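Nitrite reductase (PDB 2DV6) probably catalyses the one-electron reduction of nitrite to nitric oxide with electrons from a cytochrome c, using copper ions as cofactors. Local coordinates at residues T30-I35 and V41-G46; Q76-V81 and A85-I90. One frame throughout, in Å; residues are numbered along the deposited sequence.

Overall arrangement
From the N terminus the chain first makes the hairpin of strands 27-36 and 39-45, and contact 1 closes its short turn. The chain then runs through strands 57-60 and 64-70 before contact 2 closes a second tight loop, bringing 85-90 back along 76-81. The two loops follow in series and neither encloses the other. Contact 1 lies at one margin of the sheet that also holds strands 64-70 and 97-103, contact 2 at one margin of the sheet containing 108-113 and 125-131. Their centres are about 14 Å apart, and they meet where Tyr-42 OH probably hydrogen-bonds Asp-78 O, beside the copper site of His-77.

Contact 1: residues T30-I35 and V41-G46; sequences TLRTGI and VYIGVG
Arg-32 reaches over Ile-43, whose CG2 lies against one face of the guanidinium, 3.6 Å from Arg-32 NH2. With CG set between the backbone N and the carbonyl carbon (chi1 64°) and the chain extended from CG to NE, Arg-32 also passes Val-45 at about a right angle, its CG 4.0 Å from Val-45 CG2. Water 2, in the guanidinium plane, accepts from NH2 and donates to Gly-44 O, tying the arginine to the opposite backbone. Ile-43 CD1 meets both Arg-32 NH1 (3.8 Å) and Gly-34 CA (4.1 Å), the latter where the partner strand carries no side chain. On the other face of the sheet, Leu-31 CB and Thr-33 CG2 each approach Tyr-42 CD2 to 4.2 Å, meeting the ring obliquely. Tyr-42 carries its hydroxyl beyond them to Asp-78 O, while its ring packs edge-to-face with Tyr-112. Two backbone bonds join Arg-32 and Ile-43, the shorter from Ile-43 N to Arg-32 O (2.7 Å), and Gly-34 and Val-41 are paired likewise. This is an antiparallel beta hairpin of a cupredoxin domain, with the Thr-33 and Tyr-42 side chains next to copper ligands His-77 and Cys-114.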
ATOM      1  N   THR A  30      11.045 -16.562  18.471  1.00 22.75           N
ATOM      2  CA  THR A  30      11.281 -15.910  17.179  1.00 23.31           C
ATOM      3  C   THR A  30      11.566 -14.419  17.358  1.00 22.47           C
ATOM      4  O   THR A  30      10.848 -13.758  18.080  1.00 22.67           O
ATOM      5  CB  THR A  30      10.098 -16.167  16.190  1.00 22.99           C
ATOM      6  OG1 THR A  30       9.976 -17.577  16.013  1.00 20.37           O
ATOM      7  CG2 THR A  30      10.341 -15.488  14.830  1.00 21.05           C
ATOM      8  N   LEU A  31      12.645 -13.943  16.728  1.00 21.74           N
ATOM      9  CA  LEU A  31      13.094 -12.563  16.771  1.00 21.58           C
ATOM     10  C   LEU A  31      13.159 -12.059  15.340  1.00 22.96           C
ATOM     11  O   LEU A  31      13.755 -12.695  14.460  1.00 23.31           O
ATOM     12  CB  LEU A  31      14.513 -12.459  17.403  1.00 19.74           C
ATOM     13  CG  LEU A  31      14.686 -12.988  18.842  1.00 19.52           C
ATOM     14  CD1 LEU A  31      16.160 -12.947  19.377  1.00 17.99           C
ATOM     15  CD2 LEU A  31      13.778 -12.249  19.791  1.00 17.14           C
ATOM     16  N   ARG A  32      12.548 -10.918  15.093  1.00 24.18           N
ATOM     17  CA  ARG A  32      12.747 -10.244  13.834  1.00 26.59           C
ATOM     18  C   ARG A  32      13.557  -8.989  14.122  1.00 26.63           C
ATOM     19  O   ARG A  32      13.484  -8.453  15.207  1.00 27.01           O
ATOM     20  CB  ARG A  32      11.415  -9.912  13.144  1.00 28.88           C
ATOM     21  CG  ARG A  32      10.513  -8.925  13.875  1.00 33.03           C
ATOM     22  CD  ARG A  32       9.184  -8.679  13.094  1.00 35.30           C
ATOM     23  NE  ARG A  32       8.165  -8.103  13.978  1.00 37.88           N
ATOM     24  CZ  ARG A  32       7.885  -6.802  14.076  1.00 39.29           C
ATOM     25  NH1 ARG A  32       8.526  -5.907  13.324  1.00 39.18           N
ATOM     26  NH2 ARG A  32       6.947  -6.395  14.939  1.00 41.30           N
ATOM     27  N   THR A  33      14.378  -8.566  13.179  1.00 26.55           N
ATOM     28  CA  THR A  33      15.174  -7.361  13.395  1.00 26.72           C
ATOM     29  C   THR A  33      14.364  -6.149  12.881  1.00 26.87           C
ATOM     30  O   THR A  33      13.548  -6.279  11.968  1.00 26.43           O
ATOM     31  CB  THR A  33      16.557  -7.461  12.700  1.00 26.30           C
ATOM     32  OG1 THR A  33      16.382  -7.409  11.277  1.00 26.15           O
ATOM     33  CG2 THR A  33      17.306  -8.771  13.079  1.00 24.55           C
ATOM     34  N   GLY A  34      14.575  -4.989  13.475  1.00 26.62           N
ATOM     35  CA  GLY A  34      13.924  -3.789  12.992  1.00 26.97           C
ATOM     36  C   GLY A  34      14.341  -2.527  13.716  1.00 27.98           C
ATOM     37  O   GLY A  34      15.264  -2.533  14.521  1.00 27.18           O
ATOM     38  N   ILE A  35      13.691  -1.428  13.366  1.00 29.49           N
ATOM     39  CA  ILE A  35      13.886  -0.151  14.012  1.00 31.24           C
ATOM     40  C   ILE A  35      12.652   0.060  14.849  1.00 32.75           C
ATOM     41  O   ILE A  35      11.525   0.066  14.329  1.00 33.76           O
ATOM     42  CB  ILE A  35      13.989   1.016  13.016  1.00 32.13           C
ATOM     43  CG1 ILE A  35      15.031   0.748  11.904  1.00 32.26           C
ATOM     44  CG2 ILE A  35      14.261   2.318  13.760  1.00 33.40           C
ATOM     45  CD1 ILE A  35      16.474   0.477  12.365  1.00 32.11           C
ATOM     46  N   VAL A  41      17.019  -2.802  16.729  1.00 25.86           N
ATOM     47  CA  VAL A  41      16.715  -3.714  17.837  1.00 24.98           C
ATOM     48  C   VAL A  41      16.235  -5.061  17.310  1.00 24.51           C
ATOM     49  O   VAL A  41      16.085  -5.223  16.097  1.00 23.72           O
ATOM     50  CB  VAL A  41      15.613  -3.141  18.751  1.00 25.13           C
ATOM     51  CG1 VAL A  41      16.053  -1.779  19.341  1.00 25.86           C
ATOM     52  CG2 VAL A  41      14.265  -3.025  17.979  1.00 24.48           C
ATOM     53  N   TYR A  42      16.028  -6.019  18.214  1.00 23.13           N
ATOM     54  CA  TYR A  42      15.274  -7.235  17.896  1.00 23.62           C
ATOM     55  C   TYR A  42      13.861  -7.030  18.405  1.00 24.23           C
ATOM     56  O   TYR A  42      13.664  -6.350  19.424  1.00 23.91           O
ATOM     57  CB  TYR A  42      15.821  -8.450  18.652  1.00 22.46           C
ATOM     58  CG  TYR A  42      17.246  -8.835  18.338  1.00 21.33           C
ATOM     59  CD1 TYR A  42      18.285  -8.405  19.167  1.00 20.60           C
ATOM     60  CD2 TYR A  42      17.557  -9.631  17.222  1.00 20.79           C
ATOM     61  CE1 TYR A  42      19.630  -8.770  18.910  1.00 20.55           C
ATOM     62  CE2 TYR A  42      18.920  -9.997  16.945  1.00 20.28           C
ATOM     63  CZ  TYR A  42      19.940  -9.563  17.816  1.00 20.58           C
ATOM     64  OH  TYR A  42      21.270  -9.914  17.596  1.00 19.84           O
ATOM     65  N   ILE A  43      12.889  -7.661  17.747  1.00 24.28           N
ATOM     66  CA  ILE A  43      11.504  -7.573  18.203  1.00 24.20           C
ATOM     67  C   ILE A  43      10.986  -8.983  18.310  1.00 24.49           C
ATOM     68  O   ILE A  43      11.198  -9.795  17.385  1.00 24.88           O
ATOM     69  CB  ILE A  43      10.654  -6.734  17.237  1.00 24.07           C
ATOM     70  CG1 ILE A  43      11.306  -5.361  17.093  1.00 24.70           C
ATOM     71  CG2 ILE A  43       9.205  -6.600  17.744  1.00 23.75           C
ATOM     72  CD1 ILE A  43      11.066  -4.661  15.791  1.00 24.25           C
ATOM     73  N   GLY A  44      10.324  -9.289  19.420  1.00 23.78           N
ATOM     74  CA  GLY A  44       9.779 -10.633  19.603  1.00 23.93           C
ATOM     75  C   GLY A  44       8.581 -10.878  18.691  1.00 24.86           C
ATOM     76  O   GLY A  44       7.832  -9.949  18.378  1.00 24.00           O
ATOM     77  N   VAL A  45       8.419 -12.134  18.257  1.00 25.16           N
ATOM     78  CA  VAL A  45       7.267 -12.572  17.478  1.00 25.92           C
ATOM     79  C   VAL A  45       6.540 -13.714  18.182  1.00 26.74           C
ATOM     80  O   VAL A  45       7.101 -14.806  18.299  1.00 27.28           O
ATOM     81  CB  VAL A  45       7.699 -13.074  16.078  1.00 25.72           C
ATOM     82  CG1 VAL A  45       6.460 -13.450  15.238  1.00 26.03           C
ATOM     83  CG2 VAL A  45       8.557 -12.023  15.374  1.00 26.15           C
ATOM     84  N   GLY A  46       5.294 -13.491  18.622  1.00 27.39           N
ATOM     85  CA  GLY A  46       4.519 -14.560  19.256  1.00 29.25           C
ATOM     86  C   GLY A  46       4.958 -14.894  20.689  1.00 31.06           C
ATOM     87  O   GLY A  46       5.791 -14.192  21.293  1.00 31.60           O
TER
HETATM   88  O   HOH W   1       8.731 -16.372  20.036  1.00 30.39           O
HETATM   89  O   HOH W   2       6.508  -8.724  16.214  1.00 24.57           O

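Contact 2: residues Q76-V81 and A85-I90; sequences QHDVVV and AARSAI. With CU (copper (II) ion), chain I.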
ATOM      1  N   GLN A  76      22.706  -6.286   7.680  1.00 26.23           N
ATOM      2  CA  GLN A  76      23.291  -7.574   7.971  1.00 25.99           C
ATOM      3  C   GLN A  76      23.155  -7.849   9.464  1.00 25.71           C
ATOM      4  O   GLN A  76      23.373  -6.928  10.252  1.00 25.96           O
ATOM      5  CB  GLN A  76      24.751  -7.527   7.553  1.00 26.63           C
ATOM      6  CG  GLN A  76      25.441  -8.823   7.531  1.00 29.28           C
ATOM      7  CD  GLN A  76      26.807  -8.700   6.879  1.00 31.50           C
ATOM      8  OE1 GLN A  76      27.548  -7.734   7.133  1.00 31.54           O
ATOM      9  NE2 GLN A  76      27.140  -9.665   6.014  1.00 31.48           N
ATOM     10  N   HIS A  77      22.784  -9.079   9.854  1.00 23.26           N
ATOM     11  CA  HIS A  77      22.599  -9.398  11.285  1.00 22.73           C
ATOM     12  C   HIS A  77      22.982 -10.816  11.678  1.00 22.84           C
ATOM     13  O   HIS A  77      22.952 -11.713  10.863  1.00 23.47           O
ATOM     14  CB  HIS A  77      21.142  -9.213  11.758  1.00 20.36           C
ATOM     15  CG  HIS A  77      20.569  -7.852  11.498  1.00 20.18           C
ATOM     16  ND1 HIS A  77      21.046  -6.709  12.097  1.00 20.39           N
ATOM     17  CD2 HIS A  77      19.556  -7.456  10.701  1.00 18.84           C
ATOM     18  CE1 HIS A  77      20.347  -5.669  11.693  1.00 19.32           C
ATOM     19  NE2 HIS A  77      19.434  -6.098  10.840  1.00 20.10           N
ATOM     20  N   ASP A  78      23.277 -11.010  12.960  1.00 22.63           N
ATOM     21  CA  ASP A  78      23.190 -12.331  13.562  1.00 23.19           C
ATOM     22  C   ASP A  78      22.650 -12.195  14.987  1.00 23.95           C
ATOM     23  O   ASP A  78      22.189 -11.103  15.371  1.00 24.46           O
ATOM     24  CB  ASP A  78      24.521 -13.127  13.487  1.00 21.40           C
ATOM     25  CG  ASP A  78      25.688 -12.464  14.230  1.00 23.40           C
ATOM     26  OD1 ASP A  78      26.851 -12.950  14.043  1.00 22.46           O
ATOM     27  OD2 ASP A  78      25.476 -11.505  15.021  1.00 22.41           O
ATOM     28  N   VAL A  79      22.677 -13.304  15.734  1.00 24.72           N
ATOM     29  CA  VAL A  79      22.467 -13.325  17.165  1.00 26.27           C
ATOM     30  C   VAL A  79      23.594 -14.177  17.739  1.00 27.01           C
ATOM     31  O   VAL A  79      23.826 -15.294  17.275  1.00 27.23           O
ATOM     32  CB  VAL A  79      21.189 -14.076  17.599  1.00 27.14           C
ATOM     33  CG1 VAL A  79      20.951 -13.870  19.106  1.00 28.65           C
ATOM     34  CG2 VAL A  79      20.007 -13.640  16.841  1.00 28.09           C
ATOM     35  N   VAL A  80      24.269 -13.657  18.757  1.00 27.07           N
ATOM     36  CA  VAL A  80      25.300 -14.401  19.458  1.00 27.37           C
ATOM     37  C   VAL A  80      24.859 -14.524  20.902  1.00 28.48           C
ATOM     38  O   VAL A  80      24.409 -13.548  21.490  1.00 27.95           O
ATOM     39  CB  VAL A  80      26.689 -13.697  19.340  1.00 26.89           C
ATOM     40  CG1 VAL A  80      27.789 -14.438  20.154  1.00 24.61           C
ATOM     41  CG2 VAL A  80      27.089 -13.571  17.888  1.00 24.93           C
ATOM     42  N   VAL A  81      24.940 -15.731  21.466  1.00 30.39           N
ATOM     43  CA  VAL A  81      24.605 -15.878  22.885  1.00 33.10           C
ATOM     44  C   VAL A  81      25.881 -15.899  23.702  1.00 36.33           C
ATOM     45  O   VAL A  81      26.720 -16.812  23.588  1.00 35.31           O
ATOM     46  CB  VAL A  81      23.660 -17.045  23.226  1.00 32.15           C
ATOM     47  CG1 VAL A  81      23.370 -17.057  24.765  1.00 31.63           C
ATOM     48  CG2 VAL A  81      22.380 -16.905  22.445  1.00 28.86           C
ATOM     49  N   ALA A  85      28.358 -19.593  23.607  1.00 40.47           N
ATOM     50  CA  ALA A  85      28.949 -19.633  22.257  1.00 39.37           C
ATOM     51  C   ALA A  85      28.043 -20.365  21.248  1.00 37.80           C
ATOM     52  O   ALA A  85      28.469 -21.276  20.519  1.00 39.62           O
ATOM     53  CB  ALA A  85      30.359 -20.236  22.291  1.00 39.58           C
ATOM     54  N   ALA A  86      26.772 -20.011  21.290  1.00 34.93           N
ATOM     55  CA  ALA A  86      25.797 -20.444  20.325  1.00 32.18           C
ATOM     56  C   ALA A  86      25.490 -19.175  19.531  1.00 30.66           C
ATOM     57  O   ALA A  86      25.437 -18.057  20.087  1.00 29.45           O
ATOM     58  CB  ALA A  86      24.567 -20.944  21.039  1.00 30.91           C
ATOM     59  N   ARG A  87      25.308 -19.334  18.230  1.00 28.70           N
ATOM     60  CA  ARG A  87      24.978 -18.194  17.388  1.00 26.59           C
ATOM     61  C   ARG A  87      24.255 -18.649  16.130  1.00 24.97           C
ATOM     62  O   ARG A  87      24.336 -19.810  15.734  1.00 23.01           O
ATOM     63  CB  ARG A  87      26.239 -17.407  17.026  1.00 28.22           C
ATOM     64  CG  ARG A  87      27.276 -18.176  16.138  1.00 29.74           C
ATOM     65  CD  ARG A  87      28.067 -17.147  15.319  1.00 32.40           C
ATOM     66  NE  ARG A  87      29.119 -16.581  16.111  1.00 33.79           N
ATOM     67  CZ  ARG A  87      29.615 -15.340  16.053  1.00 33.76           C
ATOM     68  NH1 ARG A  87      29.168 -14.380  15.242  1.00 32.84           N
ATOM     69  NH2 ARG A  87      30.593 -15.067  16.879  1.00 33.78           N
ATOM     70  N   SER A  88      23.545 -17.712  15.524  1.00 23.41           N
ATOM     71  CA  SER A  88      22.916 -17.915  14.233  1.00 22.52           C
ATOM     72  C   SER A  88      23.961 -17.663  13.165  1.00 22.73           C
ATOM     73  O   SER A  88      25.037 -17.089  13.426  1.00 22.43           O
ATOM     74  CB  SER A  88      21.768 -16.932  14.049  1.00 20.99           C
ATOM     75  OG  SER A  88      22.272 -15.628  13.777  1.00 20.60           O
ATOM     76  N   ALA A  89      23.638 -18.086  11.953  1.00 22.16           N
ATOM     77  CA  ALA A  89      24.363 -17.652  10.803  1.00 23.44           C
ATOM     78  C   ALA A  89      24.012 -16.159  10.585  1.00 23.15           C
ATOM     79  O   ALA A  89      22.994 -15.649  11.101  1.00 22.88           O
ATOM     80  CB  ALA A  89      23.966 -18.512   9.580  1.00 22.61           C
ATOM     81  N   ILE A  90      24.861 -15.472   9.838  1.00 23.81           N
ATOM     82  CA  ILE A  90      24.566 -14.126   9.377  1.00 23.93           C
ATOM     83  C   ILE A  90      23.488 -14.150   8.297  1.00 23.99           C
ATOM     84  O   ILE A  90      23.466 -14.969   7.367  1.00 23.14           O
ATOM     85  CB  ILE A  90      25.846 -13.372   8.870  1.00 23.45           C
ATOM     86  CG1 ILE A  90      26.795 -13.133  10.057  1.00 23.86           C
ATOM     87  CG2 ILE A  90      25.479 -12.012   8.255  1.00 22.05           C
ATOM     88  CD1 ILE A  90      28.269 -12.760   9.671  1.00 23.15           C
TER
HETATM   89 CU    CU I 502      22.700  -6.566  13.436  1.00 25.10          CU
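Ser-88 OG sits at the tight centre of the contact, accepting a hydrogen bond from Val-79 N (3.1 Å) and donating one to Ala-89 O from above the carbonyl plane. Its position between the backbone N and the carbonyl carbon (chi1 75°) puts the oxygen against Asp-78 CB, at 3.4 Å. Ser-88 N returns a bond to Val-79 O, so one residue grips both N and O of Val-79. Farther along, Val-81 N bonds Ala-86 O at 2.7 Å, and Phe-100 of strand 97-103 packs on both Ala-86 and Ser-88.

Arg-87 is held less directionally: bent at chi3 (82°), it lies alongside Val-80, whose CG2 covers one guanidinium face 3.5 Å from Arg-87 NH1. The same NH1 makes a salt bridge to Asp-78 OD1 (3.0 Å), but the hydrogen bond within it is weak and the carboxylate and guanidinium planes are 65° apart; OD1 is also bonded to Ser-115 OG. Leu-216 of a neighbouring subunit packs on Arg-87 and Ala-89. The looser part is the exposed end at Ala-85, whose N makes a weak bond to Val-81 O (3.2 Å). Ile-90 is exposed too, yet its CG2 presses closely on Gln-76 CG (3.3 Å).

The His-77 side chain leaves the backbone away from 85-90, and its ND1 binds the copper ion at 2.1 Å, with Cys-114, His-119 and Met-124 completing the site and Glu-73 hydrogen-bonded to NE2. The chemistry therefore divides: backbone and serine bonds hold the chain after the copper ligand, at Val-79 and Val-81, whereas the bent salt bridge probably gives less directional hold.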